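Local structure of protein toll (4LXR) at residues Leu737-Asn742 with Thr761-Leu766. The protein is the ectodomain of a leucine-rich-repeat receptor that binds cleaved, active Spätzle and starts the Toll pathway in embryonic dorsal-ventral patterning and antifungal immunity. Residues are numbered along the deposited sequence; the frame is centred on the assembly and turned at random.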
ATOM      1  N   LEU A 737       0.113  64.293  42.287  1.00 38.14           N
ATOM      2  CA  LEU A 737       1.280  64.516  41.419  1.00 35.87           C
ATOM      3  C   LEU A 737       1.839  63.212  40.801  1.00 32.63           C
ATOM      4  O   LEU A 737       2.232  63.199  39.637  1.00 38.23           O
ATOM      5  CB  LEU A 737       2.386  65.291  42.150  1.00 41.53           C
ATOM      6  CG  LEU A 737       2.137  66.773  42.477  1.00 44.39           C
ATOM      7  CD1 LEU A 737       3.275  67.323  43.351  1.00 38.60           C
ATOM      8  CD2 LEU A 737       1.943  67.625  41.216  1.00 36.28           C
ATOM      9  N   PHE A 738       1.868  62.138  41.589  1.00 31.76           N
ATOM     10  CA  PHE A 738       2.264  60.823  41.096  1.00 34.61           C
ATOM     11  C   PHE A 738       1.426  60.414  39.884  1.00 32.90           C
ATOM     12  O   PHE A 738       1.980  60.084  38.836  1.00 31.14           O
ATOM     13  CB  PHE A 738       2.164  59.762  42.209  1.00 34.00           C
ATOM     14  CG  PHE A 738       2.412  58.344  41.740  1.00 35.72           C
ATOM     15  CD1 PHE A 738       3.705  57.880  41.522  1.00 38.12           C
ATOM     16  CD2 PHE A 738       1.351  57.466  41.542  1.00 36.56           C
ATOM     17  CE1 PHE A 738       3.937  56.563  41.094  1.00 37.96           C
ATOM     18  CE2 PHE A 738       1.574  56.146  41.114  1.00 31.71           C
ATOM     19  CZ  PHE A 738       2.869  55.698  40.891  1.00 31.58           C
ATOM     20  N   THR A 739       0.102  60.464  40.021  1.00 29.14           N
ATOM     21  CA  THR A 739      -0.783  60.037  38.943  1.00 31.07           C
ATOM     22  C   THR A 739      -0.590  60.870  37.676  1.00 32.29           C
ATOM     23  O   THR A 739      -0.611  60.332  36.567  1.00 32.30           O
ATOM     24  CB  THR A 739      -2.273  60.068  39.343  1.00 28.87           C
ATOM     25  OG1 THR A 739      -2.682  61.432  39.550  1.00 31.66           O
ATOM     26  CG2 THR A 739      -2.517  59.231  40.606  1.00 28.95           C
ATOM     27  N   GLN A 740      -0.383  62.172  37.858  1.00 32.15           N
ATOM     28  CA  GLN A 740      -0.213  63.095  36.745  1.00 30.51           C
ATOM     29  C   GLN A 740       1.046  62.798  35.935  1.00 34.58           C
ATOM     30  O   GLN A 740       1.048  62.981  34.709  1.00 27.91           O
ATOM     31  CB  GLN A 740      -0.212  64.567  37.224  1.00 29.99           C
ATOM     32  CG  GLN A 740      -1.518  65.032  37.863  1.00 30.72           C
ATOM     33  CD  GLN A 740      -1.438  66.461  38.367  1.00 32.33           C
ATOM     34  OE1 GLN A 740      -0.354  67.024  38.493  1.00 43.01           O
ATOM     35  NE2 GLN A 740      -2.589  67.058  38.641  1.00 33.19           N
ATOM     36  N   ASP A 741       2.116  62.351  36.594  1.00 28.55           N
ATOM     37  CA  ASP A 741       3.330  62.029  35.833  1.00 37.58           C
ATOM     38  C   ASP A 741       3.554  60.524  35.589  1.00 36.06           C
ATOM     39  O   ASP A 741       4.650  60.106  35.223  1.00 29.40           O
ATOM     40  CB  ASP A 741       4.572  62.650  36.463  1.00 31.83           C
ATOM     41  CG  ASP A 741       5.674  62.916  35.444  1.00 48.12           C
ATOM     42  OD1 ASP A 741       5.358  63.139  34.248  1.00 29.48           O
ATOM     43  OD2 ASP A 741       6.858  62.919  35.845  1.00 56.12           O
ATOM     44  N   ASN A 742       2.529  59.708  35.788  1.00 27.01           N
ATOM     45  CA  ASN A 742       2.711  58.264  35.573  1.00 26.51           C
ATOM     46  C   ASN A 742       1.646  57.651  34.706  1.00 25.80           C
ATOM     47  O   ASN A 742       1.063  56.632  35.038  1.00 30.37           O
ATOM     48  CB  ASN A 742       2.855  57.517  36.899  1.00 26.88           C
ATOM     49  CG  ASN A 742       4.210  57.739  37.520  1.00 36.95           C
ATOM     50  OD1 ASN A 742       5.169  57.073  37.162  1.00 42.11           O
ATOM     51  ND2 ASN A 742       4.309  58.710  38.420  1.00 36.91           N
ATOM     52  N   THR A 761     -15.823  62.931  42.339  1.00 46.05           N
ATOM     53  CA  THR A 761     -15.286  63.629  41.180  1.00 49.90           C
ATOM     54  C   THR A 761     -14.064  62.891  40.642  1.00 38.10           C
ATOM     55  O   THR A 761     -13.249  62.426  41.433  1.00 37.54           O
ATOM     56  CB  THR A 761     -14.830  65.032  41.590  1.00 50.03           C
ATOM     57  OG1 THR A 761     -15.907  65.706  42.252  1.00 60.73           O
ATOM     58  CG2 THR A 761     -14.387  65.838  40.374  1.00 53.22           C
ATOM     59  N   ARG A 762     -13.924  62.787  39.320  1.00 36.91           N
ATOM     60  CA  ARG A 762     -12.732  62.151  38.746  1.00 34.86           C
ATOM     61  C   ARG A 762     -11.458  62.847  39.224  1.00 39.27           C
ATOM     62  O   ARG A 762     -11.362  64.081  39.210  1.00 43.39           O
ATOM     63  CB  ARG A 762     -12.747  62.170  37.223  1.00 43.70           C
ATOM     64  CG  ARG A 762     -13.694  61.214  36.545  1.00 46.78           C
ATOM     65  CD  ARG A 762     -13.380  61.182  35.051  1.00 56.87           C
ATOM     66  NE  ARG A 762     -14.539  60.795  34.255  1.00 73.83           N
ATOM     67  CZ  ARG A 762     -14.929  59.539  34.055  1.00 76.71           C
ATOM     68  NH1 ARG A 762     -14.251  58.537  34.597  1.00 67.83           N
ATOM     69  NH2 ARG A 762     -16.001  59.286  33.311  1.00 84.80           N
ATOM     70  N   MET A 763     -10.483  62.058  39.644  1.00 33.38           N
ATOM     71  CA  MET A 763      -9.229  62.613  40.114  1.00 35.83           C
ATOM     72  C   MET A 763      -8.507  63.410  39.025  1.00 32.48           C
ATOM     73  O   MET A 763      -7.888  64.450  39.321  1.00 39.15           O
ATOM     74  CB  MET A 763      -8.320  61.518  40.686  1.00 37.75           C
ATOM     75  CG  MET A 763      -7.047  62.095  41.273  1.00 40.02           C
ATOM     76  SD  MET A 763      -5.997  60.923  42.121  1.00 39.04           S
ATOM     77  CE  MET A 763      -7.033  60.455  43.508  1.00 33.43           C
ATOM     78  N   VAL A 764      -8.612  62.959  37.773  1.00 31.45           N
ATOM     79  CA  VAL A 764      -8.025  63.699  36.645  1.00 31.02           C
ATOM     80  C   VAL A 764      -8.617  65.090  36.452  1.00 32.37           C
ATOM     81  O   VAL A 764      -8.047  65.897  35.728  1.00 37.73           O
ATOM     82  CB  VAL A 764      -8.124  62.963  35.270  1.00 33.50           C
ATOM     83  CG1 VAL A 764      -7.271  61.701  35.260  1.00 30.48           C
ATOM     84  CG2 VAL A 764      -9.573  62.652  34.925  1.00 36.91           C
ATOM     85  N   GLU A 765      -9.759  65.365  37.074  1.00 33.72           N
ATOM     86  CA  GLU A 765     -10.334  66.703  37.013  1.00 35.34           C
ATOM     87  C   GLU A 765      -9.842  67.626  38.139  1.00 48.74           C
ATOM     88  O   GLU A 765     -10.160  68.817  38.148  1.00 38.14           O
ATOM     89  CB  GLU A 765     -11.862  66.644  36.969  1.00 36.58           C
ATOM     90  CG  GLU A 765     -12.376  66.147  35.624  1.00 42.67           C
ATOM     91  CD  GLU A 765     -13.880  66.137  35.548  1.00 41.57           C
ATOM     92  OE1 GLU A 765     -14.516  67.005  36.181  1.00 43.21           O
ATOM     93  OE2 GLU A 765     -14.427  65.246  34.867  1.00 47.57           O
ATOM     94  N   LEU A 766      -9.057  67.086  39.071  1.00 36.12           N
ATOM     95  CA  LEU A 766      -8.533  67.891  40.182  1.00 40.72           C
ATOM     96  C   LEU A 766      -7.133  68.419  39.915  1.00 37.07           C
ATOM     97  O   LEU A 766      -6.247  67.682  39.445  1.00 35.46           O
ATOM     98  CB  LEU A 766      -8.514  67.105  41.507  1.00 43.29           C
ATOM     99  CG  LEU A 766      -9.814  66.977  42.304  1.00 48.11           C
ATOM    100  CD1 LEU A 766     -10.461  68.331  42.475  1.00 43.46           C
ATOM    101  CD2 LEU A 766     -10.786  66.008  41.641  1.00 51.21           C
TER
HETATM  102  O   HOH W   1      -5.074  65.282  38.060  1.00 28.00           O
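Thr739 and Met763 make a small, loose van der Waals contact, and beside it Gln740 reaches Leu766 through a water; together they join the last turn of helix 733-740 to the 3-10 turn after strand 761-762, in the cysteine-rich cap at the C-terminal end of the ectodomain. The methyl CG2 of Thr739 lies 4.2 Å from SD of Met763, and the two side chains cross at about a right angle. Met763 has CG anti to its backbone N (chi1 -176°) and runs out straight as far as the sulfur, which carries SD over to the helix before the chain bends at its last torsion. Thr739 OG1 lies about as far from SD as CG2 does; while beside the sulfur, this hydroxyl is hydrogen-bonded to Leu736 O. Both residues are buried, and Met763 also packs on Cys728, Met752 and Cys754.

At the more exposed edge, the Gln740 side chain extends beyond CG and brings its amide alongside the turn. NE2 stays 3.8 Å from Leu766 O, and a water set to one side of that line bridges them: it accepts from Gln740 NE2 at 3.1 Å and donates to Leu766 O at 3.0 Å. The same water is 3.2 Å from Met763 O, the carbonyl that receives Leu766 N within the turn.

The helix end has a fastening of its own. Asn742 ND2 gives a nearly straight bond to Phe738 O (2.7 Å, 169°), with the oxygen practically in the amide plane, while the Phe738 ring packs against Leu707 and Leu710 of the preceding helix. A short helix packed on the turn that leaves a small hairpin, 753-754 with 761-762, belongs to the LRRCT module that closes a leucine-rich-repeat solenoid, here the second of the two LRRCT modules of the ectodomain.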